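Local coordinates for N-acetylmuramoyl-l-alanine amidase (Bartonella henselae, PDB 3NE8), which is probably a zinc-dependent hydrolase that cleaves the amide bond between N-acetylmuramic acid and L-alanine in bacterial peptidoglycan, remodelling the cell wall during division, at residues A[79-84]-A[189-194]; A[9-14]-A[53-58]. One frame throughout, in Å; residues are numbered along the deposited sequence.

Interaction 1: residues A[79-84]-A[189-194]. With ZN (zinc ion), chain B.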
loop_
_atom_site.group_PDB
_atom_site.type_symbol
_atom_site.label_atom_id
_atom_site.label_comp_id
_atom_site.label_asym_id
_atom_site.label_seq_id
_atom_site.Cartn_x
_atom_site.Cartn_y
_atom_site.Cartn_z
ATOM N N ILE A 79 -7.020 -3.978 -14.989
ATOM C CA ILE A 79 -5.854 -3.434 -15.675
ATOM C C ILE A 79 -6.186 -3.227 -17.146
ATOM O O ILE A 79 -6.472 -4.193 -17.861
ATOM C CB ILE A 79 -4.641 -4.385 -15.559
ATOM C CG1 ILE A 79 -4.308 -4.684 -14.088
ATOM C CG2 ILE A 79 -3.443 -3.792 -16.276
ATOM C CD1 ILE A 79 -3.226 -5.737 -13.901
ATOM N N SER A 80 -6.159 -1.977 -17.591
ATOM C CA SER A 80 -6.369 -1.675 -18.998
ATOM C C SER A 80 -5.011 -1.532 -19.663
ATOM O O SER A 80 -4.141 -0.790 -19.180
ATOM C CB SER A 80 -7.183 -0.394 -19.155
ATOM O OG SER A 80 -7.568 -0.192 -20.512
ATOM N N ILE A 81 -4.833 -2.245 -20.771
ATOM C CA ILE A 81 -3.536 -2.405 -21.423
ATOM C C ILE A 81 -3.519 -1.642 -22.745
ATOM O O ILE A 81 -4.399 -1.846 -23.590
ATOM C CB ILE A 81 -3.290 -3.903 -21.690
ATOM C CG1 ILE A 81 -3.217 -4.674 -20.366
ATOM C CG2 ILE A 81 -2.039 -4.127 -22.543
ATOM C CD1 ILE A 81 -3.524 -6.143 -20.476
ATOM N N HIS A 82 -2.521 -0.770 -22.908
ATOM C CA HIS A 82 -2.424 0.152 -24.036
ATOM C C HIS A 82 -1.022 0.249 -24.606
ATOM O O HIS A 82 -0.050 -0.138 -23.956
ATOM C CB HIS A 82 -2.928 1.537 -23.616
ATOM C CG HIS A 82 -4.405 1.565 -23.440
ATOM N ND1 HIS A 82 -5.254 2.004 -24.432
ATOM C CD2 HIS A 82 -5.193 1.090 -22.445
ATOM C CE1 HIS A 82 -6.505 1.834 -24.036
ATOM N NE2 HIS A 82 -6.495 1.285 -22.836
ATOM N N ALA A 83 -0.945 0.751 -25.836
ATOM C CA ALA A 83 0.320 1.068 -26.486
ATOM C C ALA A 83 0.072 2.231 -27.447
ATOM O O ALA A 83 0.033 2.066 -28.668
ATOM C CB ALA A 83 0.872 -0.145 -27.217
ATOM N N ASP A 84 -0.113 3.412 -26.874
ATOM C CA ASP A 84 -0.642 4.546 -27.608
ATOM C C ASP A 84 0.397 5.389 -28.318
ATOM O O ASP A 84 1.601 5.219 -28.141
ATOM C CB ASP A 84 -1.428 5.436 -26.647
ATOM C CG ASP A 84 -2.736 4.808 -26.244
ATOM O OD1 ASP A 84 -3.594 4.647 -27.137
ATOM O OD2 ASP A 84 -2.905 4.444 -25.063
ATOM N N ILE A 189 -2.041 0.640 -18.040
ATOM C CA ILE A 189 -0.616 0.449 -18.274
ATOM C C ILE A 189 -0.306 0.645 -19.739
ATOM O O ILE A 189 -0.896 -0.015 -20.599
ATOM C CB ILE A 189 -0.143 -0.943 -17.844
ATOM C CG1 ILE A 189 -0.406 -1.138 -16.350
ATOM C CG2 ILE A 189 1.341 -1.129 -18.163
ATOM C CD1 ILE A 189 0.040 -2.483 -15.809
ATOM N N GLU A 190 0.579 1.594 -20.032
ATOM C CA GLU A 190 1.145 1.708 -21.368
ATOM C C GLU A 190 2.346 0.791 -21.391
ATOM O O GLU A 190 3.321 1.014 -20.668
ATOM C CB GLU A 190 1.584 3.142 -21.673
ATOM C CG GLU A 190 0.448 4.142 -21.739
ATOM C CD GLU A 190 -0.390 4.052 -23.000
ATOM O OE1 GLU A 190 -0.015 3.330 -23.950
ATOM O OE2 GLU A 190 -1.445 4.733 -23.035
ATOM N N ILE A 191 2.278 -0.275 -22.174
ATOM C CA ILE A 191 3.428 -1.149 -22.170
ATOM C C ILE A 191 4.577 -0.489 -22.924
ATOM O O ILE A 191 5.736 -0.774 -22.611
ATOM C CB ILE A 191 3.116 -2.541 -22.670
ATOM C CG1 ILE A 191 2.553 -2.449 -24.078
ATOM C CG2 ILE A 191 2.141 -3.220 -21.720
ATOM C CD1 ILE A 191 2.422 -3.782 -24.774
ATOM N N GLY A 192 4.251 0.429 -23.836
ATOM C CA GLY A 192 5.207 1.287 -24.524
ATOM C C GLY A 192 4.409 2.200 -25.435
ATOM O O GLY A 192 3.191 2.061 -25.519
ATOM N N TYR A 193 5.077 3.117 -26.131
ATOM C CA TYR A 193 4.370 4.040 -27.011
ATOM C C TYR A 193 4.678 3.752 -28.470
ATOM O O TYR A 193 5.825 3.824 -28.897
ATOM C CB TYR A 193 4.707 5.495 -26.657
ATOM C CG TYR A 193 4.243 5.837 -25.261
ATOM C CD1 TYR A 193 2.939 6.255 -25.025
ATOM C CD2 TYR A 193 5.091 5.684 -24.171
ATOM C CE1 TYR A 193 2.493 6.538 -23.734
ATOM C CE2 TYR A 193 4.655 5.969 -22.876
ATOM C CZ TYR A 193 3.358 6.396 -22.667
ATOM O OH TYR A 193 2.913 6.682 -21.394
ATOM N N LEU A 194 3.649 3.436 -29.244
ATOM C CA LEU A 194 3.855 3.153 -30.659
ATOM C C LEU A 194 4.305 4.378 -31.462
ATOM O O LEU A 194 4.699 4.248 -32.621
ATOM C CB LEU A 194 2.606 2.517 -31.268
ATOM C CG LEU A 194 2.506 1.013 -31.007
ATOM C CD1 LEU A 194 1.165 0.451 -31.441
ATOM C CD2 LEU A 194 3.632 0.271 -31.717
HETATM ZN ZN ZN B . -4.777 3.111 -26.249
#

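Interaction 2: residues A[9-14]-A[53-58]. With ZN (zinc ion), chain B.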
loop_
_atom_site.group_PDB
_atom_site.type_symbol
_atom_site.label_atom_id
_atom_site.label_comp_id
_atom_site.label_asym_id
_atom_site.label_seq_id
_atom_site.Cartn_x
_atom_site.Cartn_y
_atom_site.Cartn_z
ATOM N N LEU A 9 -8.475 -8.163 -17.120
ATOM C CA LEU A 9 -7.572 -7.497 -18.041
ATOM C C LEU A 9 -8.367 -6.943 -19.207
ATOM O O LEU A 9 -9.203 -7.643 -19.785
ATOM C CB LEU A 9 -6.519 -8.464 -18.575
ATOM C CG LEU A 9 -5.736 -9.228 -17.513
ATOM C CD1 LEU A 9 -4.736 -10.180 -18.147
ATOM C CD2 LEU A 9 -5.029 -8.287 -16.551
ATOM N N ASP A 10 -8.085 -5.697 -19.564
ATOM C CA ASP A 10 -8.778 -5.013 -20.640
ATOM C C ASP A 10 -7.813 -4.691 -21.769
ATOM O O ASP A 10 -7.048 -3.727 -21.689
ATOM C CB ASP A 10 -9.392 -3.711 -20.113
ATOM C CG ASP A 10 -10.013 -2.881 -21.212
ATOM O OD1 ASP A 10 -10.789 -3.463 -21.999
ATOM O OD2 ASP A 10 -9.715 -1.666 -21.316
ATOM N N PRO A 11 -7.836 -5.494 -22.847
ATOM C CA PRO A 11 -6.998 -5.149 -24.004
ATOM C C PRO A 11 -7.573 -3.920 -24.709
ATOM O O PRO A 11 -8.678 -3.970 -25.262
ATOM C CB PRO A 11 -7.092 -6.393 -24.909
ATOM C CG PRO A 11 -7.739 -7.466 -24.075
ATOM C CD PRO A 11 -8.582 -6.748 -23.061
ATOM N N GLY A 12 -6.845 -2.807 -24.658
ATOM C CA GLY A 12 -7.347 -1.570 -25.234
ATOM C C GLY A 12 -7.755 -1.707 -26.691
ATOM O O GLY A 12 -7.154 -2.473 -27.457
ATOM N N HIS A 13 -8.781 -0.945 -27.071
ATOM C CA HIS A 13 -9.240 -0.856 -28.461
ATOM C C HIS A 13 -9.835 -2.179 -28.904
ATOM O O HIS A 13 -10.296 -2.944 -28.057
ATOM C CB HIS A 13 -8.125 -0.301 -29.356
ATOM C CG HIS A 13 -7.484 0.899 -28.744
ATOM N ND1 HIS A 13 -8.066 2.149 -28.769
ATOM C CD2 HIS A 13 -6.387 1.009 -27.958
ATOM C CE1 HIS A 13 -7.332 2.987 -28.055
ATOM N NE2 HIS A 13 -6.306 2.320 -27.552
ATOM N N GLY A 14 -9.911 -2.423 -30.210
ATOM C CA GLY A 14 -10.567 -3.617 -30.721
ATOM C C GLY A 14 -11.572 -3.321 -31.817
ATOM O O GLY A 14 -12.216 -2.272 -31.837
ATOM N N LEU A 53 -10.743 -11.641 -19.335
ATOM C CA LEU A 53 -10.483 -10.537 -20.245
ATOM C C LEU A 53 -11.802 -9.858 -20.635
ATOM O O LEU A 53 -12.828 -10.535 -20.780
ATOM C CB LEU A 53 -9.768 -11.044 -21.504
ATOM C CG LEU A 53 -8.239 -11.074 -21.477
ATOM C CD1 LEU A 53 -7.686 -11.916 -20.322
ATOM C CD2 LEU A 53 -7.688 -11.572 -22.807
ATOM N N THR A 54 -11.786 -8.539 -20.813
ATOM C CA THR A 54 -12.978 -7.851 -21.308
ATOM C C THR A 54 -13.350 -8.325 -22.720
ATOM O O THR A 54 -14.526 -8.391 -23.058
ATOM C CB THR A 54 -12.798 -6.329 -21.306
ATOM O OG1 THR A 54 -11.643 -6.012 -22.077
ATOM C CG2 THR A 54 -12.647 -5.798 -19.874
ATOM N N ARG A 55 -12.337 -8.572 -23.546
ATOM C CA ARG A 55 -12.497 -9.195 -24.857
ATOM C C ARG A 55 -11.367 -10.183 -25.035
ATOM O O ARG A 55 -10.231 -9.931 -24.611
ATOM C CB ARG A 55 -12.458 -8.163 -25.988
ATOM C CG ARG A 55 -11.097 -7.482 -26.179
ATOM C CD ARG A 55 -11.153 -6.421 -27.263
ATOM N NE ARG A 55 -9.897 -5.689 -27.448
ATOM C CZ ARG A 55 -8.972 -5.982 -28.359
ATOM N NH1 ARG A 55 -9.132 -7.029 -29.162
ATOM N NH2 ARG A 55 -7.891 -5.228 -28.478
ATOM N N ASP A 56 -11.689 -11.319 -25.649
ATOM C CA ASP A 56 -10.681 -12.300 -26.044
ATOM C C ASP A 56 -10.830 -12.596 -27.530
ATOM O O ASP A 56 -10.707 -13.740 -27.986
ATOM C CB ASP A 56 -10.774 -13.569 -25.201
ATOM C CG ASP A 56 -9.501 -14.396 -25.245
ATOM O OD1 ASP A 56 -9.554 -15.551 -24.794
ATOM O OD2 ASP A 56 -8.465 -13.903 -25.743
ATOM N N SER A 57 -11.095 -11.536 -28.277
ATOM C CA SER A 57 -11.265 -11.578 -29.718
ATOM C C SER A 57 -11.233 -10.143 -30.204
ATOM O O SER A 57 -11.168 -9.201 -29.400
ATOM C CB SER A 57 -12.600 -12.217 -30.085
ATOM O OG SER A 57 -13.679 -11.414 -29.649
ATOM N N ASP A 58 -11.296 -9.979 -31.519
ATOM C CA ASP A 58 -11.195 -8.669 -32.139
ATOM C C ASP A 58 -12.577 -8.042 -32.237
ATOM O O ASP A 58 -13.238 -8.136 -33.275
ATOM C CB ASP A 58 -10.570 -8.801 -33.528
ATOM C CG ASP A 58 -10.303 -7.465 -34.165
ATOM O OD1 ASP A 58 -10.049 -6.504 -33.429
ATOM O OD2 ASP A 58 -10.348 -7.383 -35.408
HETATM ZN ZN ZN B . -4.777 3.111 -26.249
#

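Interaction 1: residues A[79-84]-A[189-194]
Two torsions bring the carboxylate of Glu190 up against Asp84: Glu190 CG lies beside the backbone N (chi1 -65°), and a bend at chi2 (-75°) carries the group across the aspartate side chain at about a right angle. Glu190 OE2 thereby comes within 2.5 Å of Asp84 OD2, the two carboxylate planes being turned 65° apart. The other oxygen, Glu190 OE1, accepts the backbone N-H of Asp84 on its syn side at 2.9 Å, which fixes the rotation of the glutamate. Asp84 in turn grips zinc with OD1 at 2.1 Å and, more loosely, with OD2 at 2.6 Å. His82 binds the same metal through ND1 at 2.2 Å, while its NE2 donates to Ser80 OG at 3.0 Å. Small and polar, Ser80 steadies the ring and is itself held by Asp10. Behind these polar groups the strands pair in parallel through Ser80 O, Ile189 O and His82 O. On the other side of the sheet, Ile79 CG2 meets Ile189 CD1 at 3.8 Å beneath helix 206-227, where branched aliphatics fill the core. With His13, Glu28 and Glu115 completing the metal shell, this is the zinc site of the N-acetylmuramoyl-L-alanine amidase family, set at the ends of parallel strands.

Interaction 2: residues A[9-14]-A[53-58]
Leu9 and Leu53 form a parallel bridge, their CA atoms 4.8 Å apart, where strand 5-11 runs beside strand 49-53; with the intervening helix 28-45 these strands make a beta-alpha-beta crossover. Thr54 N donates to Leu9 O at 2.9 Å, and then the chains part. Pro11, which has no N-H to offer, fits this point of divergence, where residues 53-58 leave the sheet as a loop. Leu9 and Leu53 project to the same side of the sheet, Leu9 CB touching Leu53 CD1 at 4.0 Å, and Leu9 also packs on Leu39 of the crossover helix. On the opposite side, Thr54 sets OG1 between its own backbone N and carbonyl carbon (chi1 56°), from where the hydroxyl donates to the anti lone pair of Asp10 OD1 at 2.7 Å. A carboxylate suits this buried position because both oxygens are used, OD1 also by a salt bridge with Arg66 and OD2 by Ser80.

Arg55 makes the remaining hydrogen bonds across the contact. From a chi1 of 67° its chain runs extended to NE, long enough to reach back to the turn that carries the zinc ligand His13. NE donates to Pro11 O at 3.0 Å, approaching from above the carbonyl plane, and NH2 donates to Gly12 O at 3.0 Å, close to the guanidinium plane; the guanidinium has a further partner at Lys29, near the start of helix 28-45, whose NZ pairs with Asp58. NH1 turns the other way and ties the arginine to its own loop at Ser57 O, 3.0 Å off. Pro11 CB covers one face of the guanidinium. Over the centre of the opposite face lies Gly14 CA, 3.7 Å above the plane, at backbone angles (phi 130°) that call for glycine.

Both contacts belong to the same sheet, in which strands 5-11 and 77-82 are neighbours. Their centres lie 13 Å apart, linked by a probable hydrogen bond between Ser80 OG and Asp10 OD2 (2.7 Å) and by backbone pairing of Ile79 with Asp10. Interaction 1 is wholly buried mid-sheet: a histidine and an aspartate bind zinc, with Glu190 held against the aspartate, on one face, and aliphatic side chains lie on the other. Interaction 2 is also largely buried but lies at the edge of the sheet within this chain, with Asp58 exposed. Each contributes directly to the metal shell; in interaction 2 the ligand His13 sits in a turn whose carbonyls are bound by Arg55.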